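Local coordinates for putative sugar ABC transporter, substrate-binding protein (Clostridium phytofermentans, PDB 4WZZ) that binds L-rhamnose and probably delivers this sugar to an ABC transporter as its solute-binding protein, at residues V88-K93 with I104-S109. Sequence-based numbering, arbitrary orientation.
Sequences VIQEPK and INNAIS
The side-chain amide of Gln-90 is held at both its polar atoms by helix 97-110. OE1 accepts a weak hydrogen bond from ND2 of Asn-106, 3.5 Å long and bent to 148° at the hydrogen. NE2 has the other partner, the backbone oxygen of Cys-103, one turn earlier in the same helix. The two segments belong to a beta-alpha unit of a periplasmic binding protein fold, in which strand 86-90 runs into a loop and then into helix 97-110, which packs back against the sheet. Strand 86-90 is an outermost strand of that sheet, and Gln-90 is the residue at its end. Its backbone is hydrogen-bonded to Ile-59 of the neighbouring strand 56-60 and to Val-61 just past the end of that strand.

Beyond CG the glutamine chain is extended (chi2 -178°), which carries the amide out to the helix. The side chains of Gln-90 and Asn-106 cross at about a right angle, yet their amide planes are only 14° apart. CB of Asn-106 comes as near to OE1 of Gln-90 as the amide nitrogen does, at 3.5 Å. The carbonyl end of the glutamine therefore lies against the root of the asparagine as well as its tip. Asn-106 itself is exposed to solvent, while Gln-90 is partly covered. The bond to Cys-103 is probably the firmer hold on the rotation of the glutamine amide.

The contact is small, with 109 Å² buried in all, and Gln-90 supplies most of it. Ala-107 faces the sheet, where its methyl group touches Ala-58. Its CB also lies beside the glutamine amide, 4.1 Å from NE2 of Gln-90.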
ATOM      1  N   VAL A  88       5.429   8.516 -17.654  1.00 18.26           N
ATOM      2  CA  VAL A  88       4.036   8.435 -18.066  1.00 18.12           C
ATOM      3  C   VAL A  88       3.270   7.753 -16.947  1.00 17.30           C
ATOM      4  O   VAL A  88       3.595   6.624 -16.563  1.00 17.77           O
ATOM      5  CB  VAL A  88       3.862   7.633 -19.367  1.00 21.03           C
ATOM      6  CG1 VAL A  88       2.406   7.513 -19.735  1.00 24.89           C
ATOM      7  CG2 VAL A  88       4.632   8.292 -20.517  1.00 24.09           C
ATOM      8  N   ILE A  89       2.264   8.443 -16.406  1.00 16.67           N
ATOM      9  CA  ILE A  89       1.442   7.873 -15.328  1.00 16.35           C
ATOM     10  C   ILE A  89       0.135   7.360 -15.908  1.00 15.84           C
ATOM     11  O   ILE A  89      -0.487   8.027 -16.745  1.00 18.39           O
ATOM     12  CB  ILE A  89       1.117   8.941 -14.259  1.00 15.29           C
ATOM     13  CG1 ILE A  89       2.400   9.492 -13.626  1.00 15.68           C
ATOM     14  CG2 ILE A  89       0.200   8.366 -13.191  1.00 18.07           C
ATOM     15  CD1 ILE A  89       2.189  10.745 -12.790  1.00 19.06           C
ATOM     16  N   GLN A  90      -0.285   6.180 -15.473  1.00 15.41           N
ATOM     17  CA  GLN A  90      -1.597   5.668 -15.804  1.00 15.45           C
ATOM     18  C   GLN A  90      -2.341   5.246 -14.550  1.00 14.60           C
ATOM     19  O   GLN A  90      -1.775   4.619 -13.636  1.00 14.10           O
ATOM     20  CB  GLN A  90      -1.511   4.487 -16.743  1.00 20.04           C
ATOM     21  CG  GLN A  90      -1.309   4.890 -18.186  1.00 24.92           C
ATOM     22  CD  GLN A  90      -1.279   3.694 -19.090  1.00 28.31           C
ATOM     23  OE1 GLN A  90      -2.273   3.357 -19.722  1.00 26.64           O
ATOM     24  NE2 GLN A  90      -0.135   3.028 -19.141  1.00 25.46           N
ATOM     25  N   GLU A  91      -3.622   5.605 -14.547  1.00 14.71           N
ATOM     26  CA  GLU A  91      -4.540   5.303 -13.466  1.00 13.87           C
ATOM     27  C   GLU A  91      -5.644   4.407 -14.029  1.00 14.21           C
ATOM     28  O   GLU A  91      -6.508   4.881 -14.778  1.00 15.53           O
ATOM     29  CB  GLU A  91      -5.177   6.587 -12.911  1.00 14.05           C
ATOM     30  CG  GLU A  91      -4.196   7.527 -12.158  1.00 15.40           C
ATOM     31  CD  GLU A  91      -4.917   8.643 -11.403  1.00 24.24           C
ATOM     32  OE1 GLU A  91      -5.941   9.081 -11.900  1.00 25.33           O
ATOM     33  OE2 GLU A  91      -4.452   9.071 -10.333  1.00 28.93           O
ATOM     34  N   PRO A  92      -5.611   3.105 -13.699  1.00 14.33           N
ATOM     35  CA  PRO A  92      -6.714   2.232 -14.139  1.00 14.43           C
ATOM     36  C   PRO A  92      -8.074   2.749 -13.661  1.00 14.21           C
ATOM     37  O   PRO A  92      -8.201   3.278 -12.558  1.00 13.75           O
ATOM     38  CB  PRO A  92      -6.375   0.882 -13.493  1.00 14.18           C
ATOM     39  CG  PRO A  92      -4.846   0.911 -13.368  1.00 17.37           C
ATOM     40  CD  PRO A  92      -4.549   2.359 -13.007  1.00 13.68           C
ATOM     41  N   LYS A  93      -9.093   2.595 -14.503  1.00 14.91           N
ATOM     42  CA  LYS A  93     -10.434   3.078 -14.180  1.00 19.42           C
ATOM     43  C   LYS A  93     -10.942   2.510 -12.860  1.00 20.92           C
ATOM     44  O   LYS A  93     -11.571   3.218 -12.066  1.00 19.32           O
ATOM     45  CB  LYS A  93     -11.422   2.728 -15.300  1.00 24.19           C
ATOM     46  CG  LYS A  93     -12.805   3.346 -15.080  1.00 32.64           C
ATOM     47  CD  LYS A  93     -13.916   2.315 -15.234  1.00 42.39           C
ATOM     48  CE  LYS A  93     -14.003   1.770 -16.646  1.00 44.04           C
ATOM     49  NZ  LYS A  93     -14.663   2.721 -17.594  1.00 50.05           N
ATOM     50  N   ILE A 104      -1.142  -1.730 -19.171  1.00 23.57           N
ATOM     51  CA  ILE A 104       0.137  -2.354 -19.508  1.00 19.56           C
ATOM     52  C   ILE A 104       0.286  -2.366 -21.002  1.00 22.79           C
ATOM     53  O   ILE A 104       1.349  -2.052 -21.550  1.00 24.48           O
ATOM     54  CB  ILE A 104       0.219  -3.781 -18.984  1.00 21.49           C
ATOM     55  CG1 ILE A 104       0.189  -3.750 -17.453  1.00 21.30           C
ATOM     56  CG2 ILE A 104       1.484  -4.458 -19.520  1.00 26.34           C
ATOM     57  CD1 ILE A 104      -0.238  -5.041 -16.821  1.00 20.22           C
ATOM     58  N   ASN A 105      -0.786  -2.749 -21.677  1.00 23.12           N
ATOM     59  CA  ASN A 105      -0.743  -2.817 -23.126  1.00 22.69           C
ATOM     60  C   ASN A 105      -0.492  -1.452 -23.767  1.00 26.80           C
ATOM     61  O   ASN A 105       0.203  -1.370 -24.778  1.00 25.73           O
ATOM     62  CB  ASN A 105      -2.007  -3.481 -23.685  1.00 28.55           C
ATOM     63  CG  ASN A 105      -2.066  -4.976 -23.372  1.00 34.20           C
ATOM     64  OD1 ASN A 105      -1.030  -5.625 -23.205  1.00 33.91           O
ATOM     65  ND2 ASN A 105      -3.280  -5.526 -23.292  1.00 34.67           N
ATOM     66  N   ASN A 106      -1.045  -0.394 -23.174  1.00 21.90           N
ATOM     67  CA  ASN A 106      -0.797   0.960 -23.657  1.00 23.14           C
ATOM     68  C   ASN A 106       0.679   1.318 -23.484  1.00 22.75           C
ATOM     69  O   ASN A 106       1.289   1.907 -24.373  1.00 24.33           O
ATOM     70  CB  ASN A 106      -1.653   1.987 -22.911  1.00 29.38           C
ATOM     71  CG  ASN A 106      -3.088   2.052 -23.422  1.00 35.05           C
ATOM     72  OD1 ASN A 106      -3.452   1.405 -24.408  1.00 41.45           O
ATOM     73  ND2 ASN A 106      -3.906   2.859 -22.755  1.00 41.63           N
ATOM     74  N   ALA A 107       1.251   0.957 -22.336  1.00 21.74           N
ATOM     75  CA  ALA A 107       2.653   1.254 -22.084  1.00 23.12           C
ATOM     76  C   ALA A 107       3.546   0.551 -23.098  1.00 24.85           C
ATOM     77  O   ALA A 107       4.467   1.160 -23.652  1.00 24.26           O
ATOM     78  CB  ALA A 107       3.042   0.864 -20.668  1.00 23.10           C
ATOM     79  N   ILE A 108       3.270  -0.722 -23.358  1.00 23.32           N
ATOM     80  CA  ILE A 108       4.057  -1.465 -24.339  1.00 24.79           C
ATOM     81  C   ILE A 108       3.965  -0.768 -25.693  1.00 27.17           C
ATOM     82  O   ILE A 108       4.978  -0.519 -26.357  1.00 27.12           O
ATOM     83  CB  ILE A 108       3.571  -2.920 -24.471  1.00 26.85           C
ATOM     84  CG1 ILE A 108       3.833  -3.696 -23.183  1.00 27.39           C
ATOM     85  CG2 ILE A 108       4.303  -3.605 -25.587  1.00 27.74           C
ATOM     86  CD1 ILE A 108       3.094  -5.023 -23.114  1.00 27.13           C
ATOM     87  N   SER A 109       2.737  -0.433 -26.080  1.00 25.89           N
ATOM     88  CA  SER A 109       2.458   0.230 -27.349  1.00 27.14           C
ATOM     89  C   SER A 109       3.225   1.546 -27.490  1.00 29.64           C
ATOM     90  O   SER A 109       3.578   1.941 -28.590  1.00 29.58           O
ATOM     91  CB  SER A 109       0.949   0.501 -27.461  1.00 32.51           C
ATOM     92  OG  SER A 109       0.633   1.169 -28.671  1.00 46.75           O
TER